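Long-range contact in branched-chain-amino-acid aminotransferase (Deinococcus radiodurans, PDB 3UZO), which probably transfers the amino group of leucine, valine or isoleucine to 2-oxoglutarate, using pyridoxal 5'-phosphate as cofactor: residues 30-44 against 161-175. Numbering follows the deposited sequence.
Sequences GFSYIRTDLRYLAHW and PEFIFSVFCVPVGPY. With GLU (glutamic acid), chain D.
Tyr-40 O is gripped by two donors from the facing strand: Ser-166 OG, 2.7 Å away and almost in line with the carbonyl bond, and Val-167 N at 3.0 Å. With chi1 at -179°, the Ser-166 hydroxyl lies beside its own carbonyl carbon, within reach of Tyr-40 O. From here to Trp-44 and Phe-163, strands 39-44 and 162-172 pair antiparallel within the sheet of the smaller domain. At that far end Phe-163 meets the face of the Trp-44 six-membered ring edge-on but offset, Phe-163 CD1 lying 3.5 Å from Trp-44 CE3. On the opposite face of the sheet, Leu-41 CD1 presses on Ile-164 CG2 at 3.3 Å.

Before Arg-39, residues 30-38 form a loop, bridged by waters to 162-172. Cys-169 O accepts from Thr-36 OG1 (2.9 Å) and from a water that also donates to Ile-34 O; a second water donates to Thr-36 OG1 and Leu-38 O and accepts from Cys-169 N. Further on, Gly-173 N donates to Gly-30 O (2.6 Å).

Beside that bond, Tyr-175 sets its ring edge over one face of Phe-31, T-shaped, planes at 87°. Tyr-175 OH bonds weakly to glutamate O, and glutamate OE1 lies over the ring centre. By packing against that ring, Phe-31 probably helps hold it where substrate binds.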
loop_
_atom_site.group_PDB
_atom_site.type_symbol
_atom_site.label_atom_id
_atom_site.label_comp_id
_atom_site.label_asym_id
_atom_site.label_seq_id
_atom_site.Cartn_x
_atom_site.Cartn_y
_atom_site.Cartn_z
ATOM N N GLY A 30 20.662 -12.980 -12.067
ATOM C CA GLY A 30 19.386 -12.491 -12.551
ATOM C C GLY A 30 19.004 -11.317 -11.660
ATOM O O GLY A 30 19.796 -10.399 -11.455
ATOM N N PHE A 31 17.798 -11.342 -11.117
ATOM C CA PHE A 31 17.365 -10.278 -10.223
ATOM C C PHE A 31 16.711 -10.964 -9.036
ATOM O O PHE A 31 15.487 -11.036 -8.939
ATOM C CB PHE A 31 16.368 -9.336 -10.914
ATOM C CG PHE A 31 16.205 -8.001 -10.220
ATOM C CD1 PHE A 31 17.023 -6.922 -10.554
ATOM C CD2 PHE A 31 15.243 -7.828 -9.230
ATOM C CE1 PHE A 31 16.885 -5.683 -9.911
ATOM C CE2 PHE A 31 15.089 -6.598 -8.577
ATOM C CZ PHE A 31 15.915 -5.520 -8.919
ATOM N N SER A 32 17.548 -11.487 -8.144
ATOM C CA SER A 32 17.083 -12.194 -6.957
ATOM C C SER A 32 17.982 -11.868 -5.773
ATOM O O SER A 32 19.178 -11.626 -5.937
ATOM C CB SER A 32 17.094 -13.701 -7.203
ATOM O OG SER A 32 16.138 -14.049 -8.188
ATOM N N TYR A 33 17.405 -11.893 -4.580
ATOM C CA TYR A 33 18.154 -11.576 -3.377
ATOM C C TYR A 33 19.326 -12.498 -3.098
ATOM O O TYR A 33 19.221 -13.727 -3.160
ATOM C CB TYR A 33 17.236 -11.561 -2.150
ATOM C CG TYR A 33 17.945 -11.111 -0.879
ATOM C CD1 TYR A 33 18.561 -12.035 -0.029
ATOM C CD2 TYR A 33 18.020 -9.754 -0.542
ATOM C CE1 TYR A 33 19.232 -11.622 1.128
ATOM C CE2 TYR A 33 18.695 -9.327 0.611
ATOM C CZ TYR A 33 19.294 -10.269 1.442
ATOM O OH TYR A 33 19.942 -9.866 2.591
ATOM N N ILE A 34 20.450 -11.868 -2.795
ATOM C CA ILE A 34 21.676 -12.554 -2.430
ATOM C C ILE A 34 22.148 -11.721 -1.252
ATOM O O ILE A 34 22.171 -10.483 -1.330
ATOM C CB ILE A 34 22.729 -12.496 -3.555
ATOM C CG1 ILE A 34 22.272 -13.362 -4.732
ATOM C CG2 ILE A 34 24.073 -12.973 -3.030
ATOM C CD1 ILE A 34 23.195 -13.318 -5.928
ATOM N N ARG A 35 22.502 -12.376 -0.153
ATOM C CA ARG A 35 22.939 -11.632 1.012
ATOM C C ARG A 35 24.358 -11.119 0.869
ATOM O O ARG A 35 25.304 -11.899 0.701
ATOM C CB ARG A 35 22.824 -12.489 2.273
ATOM C CG ARG A 35 23.184 -11.731 3.543
ATOM C CD ARG A 35 22.894 -12.546 4.786
ATOM N NE ARG A 35 23.263 -11.824 6.002
ATOM C CZ ARG A 35 22.925 -12.210 7.229
ATOM N NH1 ARG A 35 22.206 -13.316 7.404
ATOM N NH2 ARG A 35 23.297 -11.489 8.282
ATOM N N THR A 36 24.512 -9.799 0.910
ATOM C CA THR A 36 25.849 -9.234 0.824
ATOM C C THR A 36 26.320 -9.030 2.264
ATOM O O THR A 36 25.556 -9.248 3.207
ATOM C CB THR A 36 25.872 -7.917 0.019
ATOM O OG1 THR A 36 24.851 -7.043 0.503
ATOM C CG2 THR A 36 25.631 -8.205 -1.475
ATOM N N ASP A 37 27.565 -8.615 2.447
ATOM C CA ASP A 37 28.117 -8.486 3.795
ATOM C C ASP A 37 27.549 -7.438 4.754
ATOM O O ASP A 37 27.146 -7.763 5.874
ATOM C CB ASP A 37 29.641 -8.310 3.709
ATOM C CG ASP A 37 30.330 -9.496 3.038
ATOM O OD1 ASP A 37 29.701 -10.572 2.929
ATOM O OD2 ASP A 37 31.505 -9.359 2.628
ATOM N N LEU A 38 27.509 -6.185 4.322
ATOM C CA LEU A 38 27.051 -5.123 5.201
ATOM C C LEU A 38 26.011 -4.179 4.602
ATOM O O LEU A 38 26.058 -3.858 3.408
ATOM C CB LEU A 38 28.261 -4.305 5.644
ATOM C CG LEU A 38 29.319 -5.062 6.448
ATOM C CD1 LEU A 38 30.643 -4.287 6.432
ATOM C CD2 LEU A 38 28.815 -5.272 7.862
ATOM N N ARG A 39 25.077 -3.745 5.441
ATOM C CA ARG A 39 24.055 -2.791 5.014
ATOM C C ARG A 39 24.020 -1.603 5.973
ATOM O O ARG A 39 24.448 -1.706 7.137
ATOM C CB ARG A 39 22.675 -3.458 4.932
ATOM C CG ARG A 39 22.226 -4.203 6.177
ATOM C CD ARG A 39 21.905 -5.649 5.836
ATOM N NE ARG A 39 23.118 -6.438 5.749
ATOM C CZ ARG A 39 23.404 -7.318 4.797
ATOM N NH1 ARG A 39 22.564 -7.561 3.792
ATOM N NH2 ARG A 39 24.556 -7.959 4.863
ATOM N N TYR A 40 23.512 -0.479 5.471
ATOM C CA TYR A 40 23.406 0.758 6.228
ATOM C C TYR A 40 22.061 0.822 6.958
ATOM O O TYR A 40 21.022 0.435 6.414
ATOM C CB TYR A 40 23.556 1.944 5.266
ATOM C CG TYR A 40 23.436 3.320 5.887
ATOM C CD1 TYR A 40 24.566 4.105 6.121
ATOM C CD2 TYR A 40 22.187 3.856 6.199
ATOM C CE1 TYR A 40 24.453 5.398 6.649
ATOM C CE2 TYR A 40 22.061 5.145 6.728
ATOM C CZ TYR A 40 23.198 5.908 6.948
ATOM O OH TYR A 40 23.070 7.178 7.460
ATOM N N LEU A 41 22.090 1.307 8.194
ATOM C CA LEU A 41 20.879 1.421 8.996
ATOM C C LEU A 41 20.910 2.708 9.810
ATOM O O LEU A 41 21.903 2.999 10.483
ATOM C CB LEU A 41 20.759 0.223 9.943
ATOM C CG LEU A 41 19.535 0.171 10.866
ATOM C CD1 LEU A 41 18.277 0.009 10.040
ATOM C CD2 LEU A 41 19.672 -0.997 11.839
ATOM N N ALA A 42 19.825 3.474 9.738
ATOM C CA ALA A 42 19.707 4.725 10.477
ATOM C C ALA A 42 18.341 4.757 11.139
ATOM O O ALA A 42 17.380 4.178 10.636
ATOM C CB ALA A 42 19.874 5.922 9.548
ATOM N N HIS A 43 18.262 5.440 12.273
ATOM C CA HIS A 43 17.024 5.524 13.029
ATOM C C HIS A 43 16.568 6.965 13.195
ATOM O O HIS A 43 17.381 7.873 13.373
ATOM C CB HIS A 43 17.228 4.921 14.425
ATOM C CG HIS A 43 17.678 3.494 14.413
ATOM N ND1 HIS A 43 16.796 2.434 14.369
ATOM C CD2 HIS A 43 18.918 2.949 14.429
ATOM C CE1 HIS A 43 17.473 1.301 14.361
ATOM N NE2 HIS A 43 18.762 1.585 14.396
ATOM N N TRP A 44 15.257 7.162 13.135
ATOM C CA TRP A 44 14.681 8.480 13.325
ATOM C C TRP A 44 13.858 8.399 14.603
ATOM O O TRP A 44 13.115 7.444 14.815
ATOM C CB TRP A 44 13.760 8.859 12.168
ATOM C CG TRP A 44 13.276 10.286 12.230
ATOM C CD1 TRP A 44 13.811 11.365 11.578
ATOM C CD2 TRP A 44 12.140 10.780 12.957
ATOM N NE1 TRP A 44 13.072 12.495 11.848
ATOM C CE2 TRP A 44 12.043 12.166 12.692
ATOM C CE3 TRP A 44 11.196 10.187 13.807
ATOM C CZ2 TRP A 44 11.030 12.971 13.244
ATOM C CZ3 TRP A 44 10.189 10.990 14.358
ATOM C CH2 TRP A 44 10.118 12.367 14.071
ATOM N N PRO A 161 5.719 6.826 15.159
ATOM C CA PRO A 161 6.452 7.675 16.103
ATOM C C PRO A 161 7.949 7.617 15.807
ATOM O O PRO A 161 8.715 8.489 16.220
ATOM C CB PRO A 161 6.115 7.053 17.453
ATOM C CG PRO A 161 6.041 5.590 17.112
ATOM C CD PRO A 161 5.232 5.604 15.826
ATOM N N GLU A 162 8.358 6.571 15.097
ATOM C CA GLU A 162 9.756 6.389 14.743
ATOM C C GLU A 162 9.878 5.812 13.338
ATOM O O GLU A 162 8.912 5.286 12.782
ATOM C CB GLU A 162 10.440 5.452 15.743
ATOM C CG GLU A 162 10.343 5.912 17.186
ATOM C CD GLU A 162 11.118 5.017 18.132
ATOM O OE1 GLU A 162 10.899 5.122 19.357
ATOM O OE2 GLU A 162 11.949 4.215 17.652
ATOM N N PHE A 163 11.067 5.928 12.762
ATOM C CA PHE A 163 11.300 5.406 11.424
ATOM C C PHE A 163 12.693 4.824 11.290
ATOM O O PHE A 163 13.605 5.143 12.060
ATOM C CB PHE A 163 11.134 6.509 10.370
ATOM C CG PHE A 163 9.819 7.224 10.438
ATOM C CD1 PHE A 163 9.601 8.224 11.385
ATOM C CD2 PHE A 163 8.782 6.878 9.575
ATOM C CE1 PHE A 163 8.365 8.865 11.473
ATOM C CE2 PHE A 163 7.547 7.510 9.657
ATOM C CZ PHE A 163 7.336 8.504 10.607
ATOM N N ILE A 164 12.844 3.957 10.298
ATOM C CA ILE A 164 14.127 3.365 9.998
ATOM C C ILE A 164 14.438 3.657 8.530
ATOM O O ILE A 164 13.544 3.640 7.671
ATOM C CB ILE A 164 14.119 1.834 10.213
ATOM C CG1 ILE A 164 14.233 1.512 11.704
ATOM C CG2 ILE A 164 15.242 1.196 9.410
ATOM C CD1 ILE A 164 14.242 0.020 12.018
ATOM N N PHE A 165 15.696 3.971 8.260
ATOM C CA PHE A 165 16.160 4.213 6.898
ATOM C C PHE A 165 17.284 3.213 6.732
ATOM O O PHE A 165 18.202 3.170 7.553
ATOM C CB PHE A 165 16.726 5.618 6.715
ATOM C CG PHE A 165 17.548 5.780 5.456
ATOM C CD1 PHE A 165 17.038 5.394 4.218
ATOM C CD2 PHE A 165 18.821 6.351 5.504
ATOM C CE1 PHE A 165 17.776 5.575 3.048
ATOM C CE2 PHE A 165 19.571 6.539 4.336
ATOM C CZ PHE A 165 19.044 6.150 3.105
ATOM N N SER A 166 17.219 2.408 5.678
ATOM C CA SER A 166 18.249 1.404 5.466
ATOM C C SER A 166 18.590 1.270 3.995
ATOM O O SER A 166 17.775 1.585 3.123
ATOM C CB SER A 166 17.768 0.051 6.019
ATOM O OG SER A 166 18.736 -0.969 5.857
ATOM N N VAL A 167 19.812 0.830 3.726
ATOM C CA VAL A 167 20.249 0.609 2.355
ATOM C C VAL A 167 21.052 -0.679 2.291
ATOM O O VAL A 167 22.066 -0.812 2.986
ATOM C CB VAL A 167 21.169 1.748 1.802
ATOM C CG1 VAL A 167 21.456 1.485 0.309
ATOM C CG2 VAL A 167 20.505 3.104 1.958
ATOM N N PHE A 168 20.582 -1.642 1.500
ATOM C CA PHE A 168 21.331 -2.883 1.314
ATOM C C PHE A 168 21.548 -3.017 -0.185
ATOM O O PHE A 168 20.886 -2.329 -0.981
ATOM C CB PHE A 168 20.603 -4.106 1.909
ATOM C CG PHE A 168 19.313 -4.478 1.226
ATOM C CD1 PHE A 168 19.314 -5.280 0.078
ATOM C CD2 PHE A 168 18.094 -4.086 1.766
ATOM C CE1 PHE A 168 18.111 -5.691 -0.514
ATOM C CE2 PHE A 168 16.879 -4.491 1.180
ATOM C CZ PHE A 168 16.894 -5.297 0.040
ATOM N N CYS A 169 22.504 -3.846 -0.576
ATOM C CA CYS A 169 22.791 -4.017 -1.992
ATOM C C CYS A 169 22.761 -5.482 -2.383
ATOM O O CYS A 169 22.896 -6.362 -1.538
ATOM C CB CYS A 169 24.150 -3.401 -2.346
ATOM S SG CYS A 169 25.572 -4.203 -1.571
ATOM N N VAL A 170 22.577 -5.727 -3.675
ATOM C CA VAL A 170 22.500 -7.078 -4.223
ATOM C C VAL A 170 23.063 -7.072 -5.640
ATOM O O VAL A 170 22.625 -6.291 -6.483
ATOM C CB VAL A 170 21.022 -7.563 -4.312
ATOM C CG1 VAL A 170 20.963 -8.998 -4.864
ATOM C CG2 VAL A 170 20.354 -7.487 -2.947
ATOM N N PRO A 171 24.060 -7.927 -5.918
ATOM C CA PRO A 171 24.605 -7.948 -7.279
ATOM C C PRO A 171 23.498 -8.507 -8.173
ATOM O O PRO A 171 22.832 -9.472 -7.794
ATOM C CB PRO A 171 25.789 -8.904 -7.159
ATOM C CG PRO A 171 25.324 -9.869 -6.082
ATOM C CD PRO A 171 24.705 -8.941 -5.065
ATOM N N VAL A 172 23.284 -7.909 -9.341
ATOM C CA VAL A 172 22.222 -8.379 -10.230
ATOM C C VAL A 172 22.578 -8.306 -11.707
ATOM O O VAL A 172 23.507 -7.602 -12.108
ATOM C CB VAL A 172 20.919 -7.554 -10.065
ATOM C CG1 VAL A 172 20.505 -7.489 -8.610
ATOM C CG2 VAL A 172 21.127 -6.147 -10.629
ATOM N N GLY A 173 21.810 -9.040 -12.506
ATOM C CA GLY A 173 21.976 -9.037 -13.946
ATOM C C GLY A 173 20.683 -8.484 -14.533
ATOM O O GLY A 173 20.203 -7.439 -14.091
ATOM N N PRO A 174 20.077 -9.172 -15.511
ATOM C CA PRO A 174 18.828 -8.740 -16.153
ATOM C C PRO A 174 17.554 -8.888 -15.306
ATOM O O PRO A 174 17.448 -9.786 -14.469
ATOM C CB PRO A 174 18.787 -9.603 -17.414
ATOM C CG PRO A 174 19.449 -10.866 -16.971
ATOM C CD PRO A 174 20.634 -10.355 -16.190
ATOM N N TYR A 175 16.599 -7.987 -15.535
ATOM C CA TYR A 175 15.315 -7.990 -14.836
ATOM C C TYR A 175 14.310 -8.727 -15.708
ATOM O O TYR A 175 13.622 -9.643 -15.250
ATOM C CB TYR A 175 14.827 -6.558 -14.616
ATOM C CG TYR A 175 13.640 -6.421 -13.686
ATOM C CD1 TYR A 175 13.761 -6.717 -12.331
ATOM C CD2 TYR A 175 12.413 -5.945 -14.150
ATOM C CE1 TYR A 175 12.697 -6.535 -11.454
ATOM C CE2 TYR A 175 11.335 -5.758 -13.277
ATOM C CZ TYR A 175 11.488 -6.054 -11.932
ATOM O OH TYR A 175 10.442 -5.853 -11.058
HETATM N N GLU D . 11.859 -1.339 -7.627
HETATM C CA GLU D . 11.523 -2.370 -8.646
HETATM C C GLU D . 11.355 -3.721 -7.991
HETATM O O GLU D . 10.721 -4.596 -8.611
HETATM C CB GLU D . 12.628 -2.461 -9.694
HETATM C CG GLU D . 12.535 -1.416 -10.778
HETATM C CD GLU D . 13.502 -1.674 -11.908
HETATM O OE1 GLU D . 13.647 -2.853 -12.303
HETATM O OE2 GLU D . 14.109 -0.699 -12.400
HETATM O OXT GLU D . 11.871 -3.879 -6.869
HETATM O O HOH W 1 20.556 -11.212 -8.097
HETATM O O HOH W 2 21.981 -8.206 0.501
HETATM O O HOH W 3 24.037 -4.851 1.696
#